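Local atomic coordinates of nuclear hormone receptor FTZ-F1 (Drosophila melanogaster, PDB entry 2XHS), a protein that acts as a nuclear hormone receptor in transcription, its ligand-binding domain holding a peptide of the protein Fushi tarazu. Residues His86-Met91 against Met236-Ala241; His98-Asn103 against Glu136-Leu141. All coordinates share one frame; numbering follows the deposited sequence.

Interaction 1. Residues His86-Met91 against Met236-Ala241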
loop_
_atom_site.group_PDB
_atom_site.type_symbol
_atom_site.label_atom_id
_atom_site.label_comp_id
_atom_site.label_asym_id
_atom_site.label_seq_id
_atom_site.Cartn_x
_atom_site.Cartn_y
_atom_site.Cartn_z
ATOM N N HIS A 86 11.338 -3.387 3.093
ATOM C CA HIS A 86 11.601 -1.977 3.017
ATOM C C HIS A 86 10.414 -1.072 2.913
ATOM O O HIS A 86 10.365 -0.036 3.522
ATOM C CB HIS A 86 12.499 -1.716 1.837
ATOM C CG HIS A 86 13.139 -0.373 1.858
ATOM N ND1 HIS A 86 12.850 0.600 0.937
ATOM C CD2 HIS A 86 14.051 0.164 2.689
ATOM C CE1 HIS A 86 13.554 1.676 1.198
ATOM N NE2 HIS A 86 14.290 1.437 2.257
ATOM N N SER A 87 9.472 -1.422 2.075
ATOM C CA SER A 87 8.379 -0.538 1.824
ATOM C C SER A 87 7.031 -1.020 2.126
ATOM O O SER A 87 6.147 -0.585 1.506
ATOM C CB SER A 87 8.379 -0.126 0.392
ATOM O OG SER A 87 9.081 -1.071 -0.346
ATOM N N TRP A 88 6.829 -1.917 3.049
ATOM C CA TRP A 88 5.479 -2.358 3.301
ATOM C C TRP A 88 4.655 -1.235 3.813
ATOM O O TRP A 88 3.518 -1.115 3.504
ATOM C CB TRP A 88 5.459 -3.505 4.283
ATOM C CG TRP A 88 6.070 -3.189 5.532
ATOM C CD1 TRP A 88 7.354 -3.277 5.818
ATOM C CD2 TRP A 88 5.428 -2.730 6.697
ATOM N NE1 TRP A 88 7.580 -2.909 7.083
ATOM C CE2 TRP A 88 6.400 -2.568 7.655
ATOM C CE3 TRP A 88 4.116 -2.441 7.024
ATOM C CZ2 TRP A 88 6.122 -2.124 8.897
ATOM C CZ3 TRP A 88 3.845 -2.010 8.247
ATOM C CH2 TRP A 88 4.831 -1.864 9.180
ATOM N N SER A 89 5.262 -0.427 4.642
ATOM C CA SER A 89 4.619 0.703 5.224
ATOM C C SER A 89 4.274 1.660 4.159
ATOM O O SER A 89 3.256 2.252 4.186
ATOM C CB SER A 89 5.539 1.360 6.214
ATOM O OG SER A 89 6.856 1.290 5.768
ATOM N N ASP A 90 5.149 1.829 3.209
ATOM C CA ASP A 90 4.925 2.760 2.159
ATOM C C ASP A 90 3.756 2.426 1.308
ATOM O O ASP A 90 3.056 3.290 0.894
ATOM C CB ASP A 90 6.152 2.846 1.303
ATOM C CG ASP A 90 7.031 3.956 1.696
ATOM O OD1 ASP A 90 7.682 3.842 2.719
ATOM O OD2 ASP A 90 7.082 4.941 0.972
HETATM N N MSE A 91 3.577 1.166 0.998
HETATM C CA MSE A 91 2.444 0.737 0.231
HETATM C C MSE A 91 1.144 0.902 0.912
HETATM O O MSE A 91 0.183 1.197 0.295
HETATM C CB MSE A 91 2.607 -0.660 -0.265
HETATM C CG MSE A 91 2.799 -0.727 -1.735
HETATM SE SE MSE A 91 4.285 -1.798 -2.154
HETATM C CE MSE A 91 3.970 -3.349 -1.198
HETATM N N MSE A 236 4.425 -7.695 13.116
HETATM C CA MSE A 236 5.557 -7.520 13.980
HETATM C C MSE A 236 6.826 -7.938 13.286
HETATM O O MSE A 236 7.841 -7.327 13.413
HETATM C CB MSE A 236 5.350 -8.322 15.245
HETATM C CG MSE A 236 6.471 -8.293 16.226
HETATM SE SE MSE A 236 6.563 -6.742 17.144
HETATM C CE MSE A 236 7.644 -5.753 16.101
ATOM N N GLU A 237 6.774 -9.005 12.543
ATOM C CA GLU A 237 7.965 -9.462 11.900
ATOM C C GLU A 237 8.452 -8.430 10.956
ATOM O O GLU A 237 9.617 -8.177 10.864
ATOM C CB GLU A 237 7.647 -10.710 11.133
ATOM C CG GLU A 237 8.673 -11.110 10.155
ATOM C CD GLU A 237 8.397 -12.458 9.597
ATOM O OE1 GLU A 237 8.010 -13.326 10.359
ATOM O OE2 GLU A 237 8.575 -12.655 8.404
HETATM N N MSE A 238 7.535 -7.851 10.226
HETATM C CA MSE A 238 7.842 -6.811 9.290
HETATM C C MSE A 238 8.342 -5.597 10.023
HETATM O O MSE A 238 9.249 -4.934 9.605
HETATM C CB MSE A 238 6.588 -6.497 8.495
HETATM C CG MSE A 238 6.803 -6.310 7.031
HETATM SE SE MSE A 238 7.443 -7.820 6.182
HETATM C CE MSE A 238 6.230 -8.985 6.967
ATOM N N LEU A 239 7.716 -5.290 11.126
ATOM C CA LEU A 239 8.108 -4.153 11.893
ATOM C C LEU A 239 9.493 -4.336 12.416
ATOM O O LEU A 239 10.256 -3.426 12.505
ATOM C CB LEU A 239 7.156 -4.027 13.037
ATOM C CG LEU A 239 6.469 -2.711 13.278
ATOM C CD1 LEU A 239 6.324 -1.974 12.034
ATOM C CD2 LEU A 239 5.170 -3.048 13.792
ATOM N N HIS A 240 9.772 -5.545 12.817
ATOM C CA HIS A 240 11.018 -5.956 13.420
ATOM C C HIS A 240 12.251 -5.915 12.572
ATOM O O HIS A 240 13.339 -5.730 13.045
ATOM C CB HIS A 240 10.854 -7.367 13.931
ATOM C CG HIS A 240 11.955 -7.819 14.827
ATOM N ND1 HIS A 240 12.367 -9.126 14.888
ATOM C CD2 HIS A 240 12.726 -7.142 15.699
ATOM C CE1 HIS A 240 13.339 -9.234 15.769
ATOM N NE2 HIS A 240 13.577 -8.044 16.269
ATOM N N ALA A 241 12.067 -6.223 11.317
ATOM C CA ALA A 241 13.155 -6.436 10.411
ATOM C C ALA A 241 14.209 -5.386 10.433
ATOM O O ALA A 241 15.375 -5.694 10.348
ATOM C CB ALA A 241 12.646 -6.610 9.048
#

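Interaction 2. Residues His98-Asn103 against Glu136-Leu141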
loop_
_atom_site.group_PDB
_atom_site.type_symbol
_atom_site.label_atom_id
_atom_site.label_comp_id
_atom_site.label_asym_id
_atom_site.label_seq_id
_atom_site.Cartn_x
_atom_site.Cartn_y
_atom_site.Cartn_z
ATOM N N HIS A 98 -5.336 5.361 -2.175
ATOM C CA HIS A 98 -6.142 4.939 -3.282
ATOM C C HIS A 98 -7.598 4.716 -2.972
ATOM O O HIS A 98 -8.445 5.097 -3.700
ATOM C CB HIS A 98 -5.533 3.660 -3.761
ATOM C CG HIS A 98 -6.386 2.862 -4.677
ATOM N ND1 HIS A 98 -6.738 1.569 -4.414
ATOM C CD2 HIS A 98 -6.892 3.149 -5.886
ATOM C CE1 HIS A 98 -7.459 1.102 -5.402
ATOM N NE2 HIS A 98 -7.569 2.044 -6.307
ATOM N N HIS A 99 -7.883 4.016 -1.912
ATOM C CA HIS A 99 -9.237 3.742 -1.535
ATOM C C HIS A 99 -10.016 4.905 -1.058
ATOM O O HIS A 99 -11.181 5.005 -1.261
ATOM C CB HIS A 99 -9.256 2.617 -0.545
ATOM C CG HIS A 99 -8.837 1.329 -1.143
ATOM N ND1 HIS A 99 -9.648 0.600 -1.962
ATOM C CD2 HIS A 99 -7.673 0.665 -1.084
ATOM C CE1 HIS A 99 -9.011 -0.471 -2.366
ATOM N NE2 HIS A 99 -7.809 -0.457 -1.844
ATOM N N ARG A 100 -9.357 5.766 -0.341
ATOM C CA ARG A 100 -10.017 6.890 0.196
ATOM C C ARG A 100 -10.479 7.726 -0.937
ATOM O O ARG A 100 -11.520 8.316 -0.878
ATOM C CB ARG A 100 -9.064 7.667 1.056
ATOM C CG ARG A 100 -9.634 8.072 2.343
ATOM C CD ARG A 100 -9.001 9.315 2.807
ATOM N NE ARG A 100 -9.671 9.873 3.965
ATOM C CZ ARG A 100 -9.599 11.138 4.313
ATOM N NH1 ARG A 100 -8.888 11.968 3.604
ATOM N NH2 ARG A 100 -10.222 11.564 5.371
ATOM N N ILE A 101 -9.663 7.841 -1.959
ATOM C CA ILE A 101 -10.043 8.658 -3.078
ATOM C C ILE A 101 -10.853 7.968 -4.119
ATOM O O ILE A 101 -11.878 8.444 -4.510
ATOM C CB ILE A 101 -8.847 9.114 -3.842
ATOM C CG1 ILE A 101 -8.181 10.289 -3.177
ATOM C CG2 ILE A 101 -9.282 9.564 -5.147
ATOM C CD1 ILE A 101 -6.786 10.447 -3.541
ATOM N N HIS A 102 -10.353 6.872 -4.629
ATOM C CA HIS A 102 -11.053 6.127 -5.643
ATOM C C HIS A 102 -12.330 5.449 -5.262
ATOM O O HIS A 102 -13.234 5.409 -6.032
ATOM C CB HIS A 102 -10.145 5.092 -6.242
ATOM C CG HIS A 102 -8.891 5.643 -6.804
ATOM N ND1 HIS A 102 -8.853 6.797 -7.532
ATOM C CD2 HIS A 102 -7.630 5.182 -6.769
ATOM C CE1 HIS A 102 -7.618 7.045 -7.895
ATOM N NE2 HIS A 102 -6.859 6.071 -7.454
ATOM N N ASN A 103 -12.378 4.852 -4.092
ATOM C CA ASN A 103 -13.492 4.023 -3.699
ATOM C C ASN A 103 -14.374 4.494 -2.587
ATOM O O ASN A 103 -15.159 3.751 -2.076
ATOM C CB ASN A 103 -12.994 2.641 -3.390
ATOM C CG ASN A 103 -12.167 2.099 -4.473
ATOM O OD1 ASN A 103 -12.573 2.085 -5.590
ATOM N ND2 ASN A 103 -11.002 1.641 -4.154
ATOM N N GLU A 136 -3.089 16.489 2.957
ATOM C CA GLU A 136 -2.433 17.360 2.056
ATOM C C GLU A 136 -2.071 16.569 0.850
ATOM O O GLU A 136 -2.161 17.048 -0.231
ATOM C CB GLU A 136 -1.204 17.907 2.721
ATOM C CG GLU A 136 -0.797 19.226 2.191
ATOM C CD GLU A 136 0.525 19.638 2.705
ATOM O OE1 GLU A 136 0.716 19.588 3.927
ATOM O OE2 GLU A 136 1.368 20.029 1.889
ATOM N N LEU A 137 -1.614 15.354 1.043
ATOM C CA LEU A 137 -1.274 14.488 -0.060
ATOM C C LEU A 137 -2.461 14.105 -0.877
ATOM O O LEU A 137 -2.413 14.107 -2.066
ATOM C CB LEU A 137 -0.574 13.243 0.450
ATOM C CG LEU A 137 0.737 13.421 1.192
ATOM C CD1 LEU A 137 1.238 12.097 1.556
ATOM C CD2 LEU A 137 1.736 14.089 0.348
ATOM N N GLN A 138 -3.552 13.790 -0.223
ATOM C CA GLN A 138 -4.730 13.385 -0.938
ATOM C C GLN A 138 -5.165 14.480 -1.836
ATOM O O GLN A 138 -5.583 14.235 -2.918
ATOM C CB GLN A 138 -5.870 13.071 0.004
ATOM C CG GLN A 138 -7.011 12.399 -0.693
ATOM C CD GLN A 138 -8.167 12.095 0.171
ATOM O OE1 GLN A 138 -8.077 11.309 1.065
ATOM N NE2 GLN A 138 -9.274 12.688 -0.121
ATOM N N ASN A 139 -5.100 15.707 -1.371
ATOM C CA ASN A 139 -5.425 16.838 -2.199
ATOM C C ASN A 139 -4.487 17.029 -3.359
ATOM O O ASN A 139 -4.895 17.363 -4.435
ATOM C CB ASN A 139 -5.432 18.093 -1.367
ATOM C CG ASN A 139 -6.705 18.283 -0.634
ATOM O OD1 ASN A 139 -7.770 18.010 -1.152
ATOM N ND2 ASN A 139 -6.615 18.791 0.570
ATOM N N LYS A 140 -3.206 16.859 -3.127
ATOM C CA LYS A 140 -2.250 17.055 -4.174
ATOM C C LYS A 140 -2.509 16.068 -5.244
ATOM O O LYS A 140 -2.447 16.378 -6.392
ATOM C CB LYS A 140 -0.857 16.830 -3.638
ATOM C CG LYS A 140 -0.133 18.041 -3.168
ATOM C CD LYS A 140 1.127 17.650 -2.512
ATOM C CE LYS A 140 2.059 18.774 -2.384
ATOM N NZ LYS A 140 3.065 18.446 -1.394
ATOM N N LEU A 141 -2.760 14.845 -4.835
ATOM C CA LEU A 141 -3.008 13.758 -5.743
ATOM C C LEU A 141 -4.227 13.932 -6.551
ATOM O O LEU A 141 -4.223 13.641 -7.698
ATOM C CB LEU A 141 -3.103 12.460 -4.981
ATOM C CG LEU A 141 -1.784 11.754 -4.741
ATOM C CD1 LEU A 141 -2.002 10.587 -3.920
ATOM C CD2 LEU A 141 -1.233 11.312 -6.007
#

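Interaction 1. Residues His86-Met91 against Met236-Ala241
A methylene group rather than the heavy selenium atom does the touching where W88 meets M238, a selenomethionine in this crystal. Carbon CG of M238 stands 3.4 Å from the centroid of the five-membered ring of W88, only 15° off the ring normal, a CH-pi contact over the face of the pyrrole half of the indole. Bends further along the chain then carry SE of M238 away, 5.0 Å from that same centroid and oblique to the ring, a looser Met-aromatic contact. On the opposite face CB of S89 sits 4.0 Å above the W88 ring plane, so the indole is held between its own helix and the other. Helix 234-240 is the C-terminal activation helix (AF-2) of the nuclear receptor ligand-binding domain, here packed against helix 77-102 in an arrangement consistent with the active receptor conformation. W88 is sent towards it because its CG stands between the backbone N and the carbonyl carbon (chi1 58°). At the benzene edge, near the ring plane, comes CD1 of L239, whose modelled distance is too short to be read closely. M238 also packs on an apolar side chain of the bound peptide, while E237 OE2 is hydrogen-bonded to the peptide backbone. The indole also touches L59 and Q62 of helix 47-67 and E217 of helix 198-224, and E217 OE2 shares a hydrogen bond with S89 OG.

Interaction 2. Residues His98-Asn103 against Glu136-Leu141
Q138 is the first residue of 136-141 to reach across, and it meets R100 and I101 with different parts of one side chain. Its CG, anti to the backbone N (chi1 -169°), points the extended chain at helix 77-102, and there lies 3.5 Å from CD1 of I101, the I101 and Q138 chains running alongside in opposite senses. Further out, the Q138 side chain runs roughly perpendicular to that of R100: NH1 of R100 donates to OE1 of Q138 over 2.7 Å, at an N-H...O angle of 158°. The oxygen lies at the edge of the guanidinium, near its plane, although the amide itself is turned 67° from that plane; the place of OE1 is less sure than the rest. One turn on comes L141, whose CB lies 4.4 Å from CD1 of I101, with L97 and L202 completing this apolar side. The short segments have axes 10.8 Å apart, so side chains must bridge the two helices of this mostly helical ligand-binding domain. With the side chain cut back, as in an alanine in place of Q138, R100 NH1 would probably lose one acceptor and I101 CD1 its packing partner. NH1 also donates to N135 OD1, and NH2 forms a salt bridge with D107, so the arginine's charge is probably balanced mainly by D107, and Q138 contributes a neutral acceptor where the apolar packing gives way to a polar margin.

How the interactions relate
Helix 77-102 serves both interactions, lending its middle to interaction 1 and its C-terminal end to interaction 2, on opposite sides of the chain's centre and with contact centres about 22 Å apart. The comparison illustrates how one long helix can meet unlike neighbours. In interaction 1 all the touching residues are buried and the chemistry is an aromatic ring against apolar chains, joining the helix to the activation helix beside the bound peptide. Interaction 2 is only partly buried: apolar contacts lie beside a hydrogen bond from a charged arginine. The partner there is helix 135-143, and the contact joins two helices by packing and one polar link.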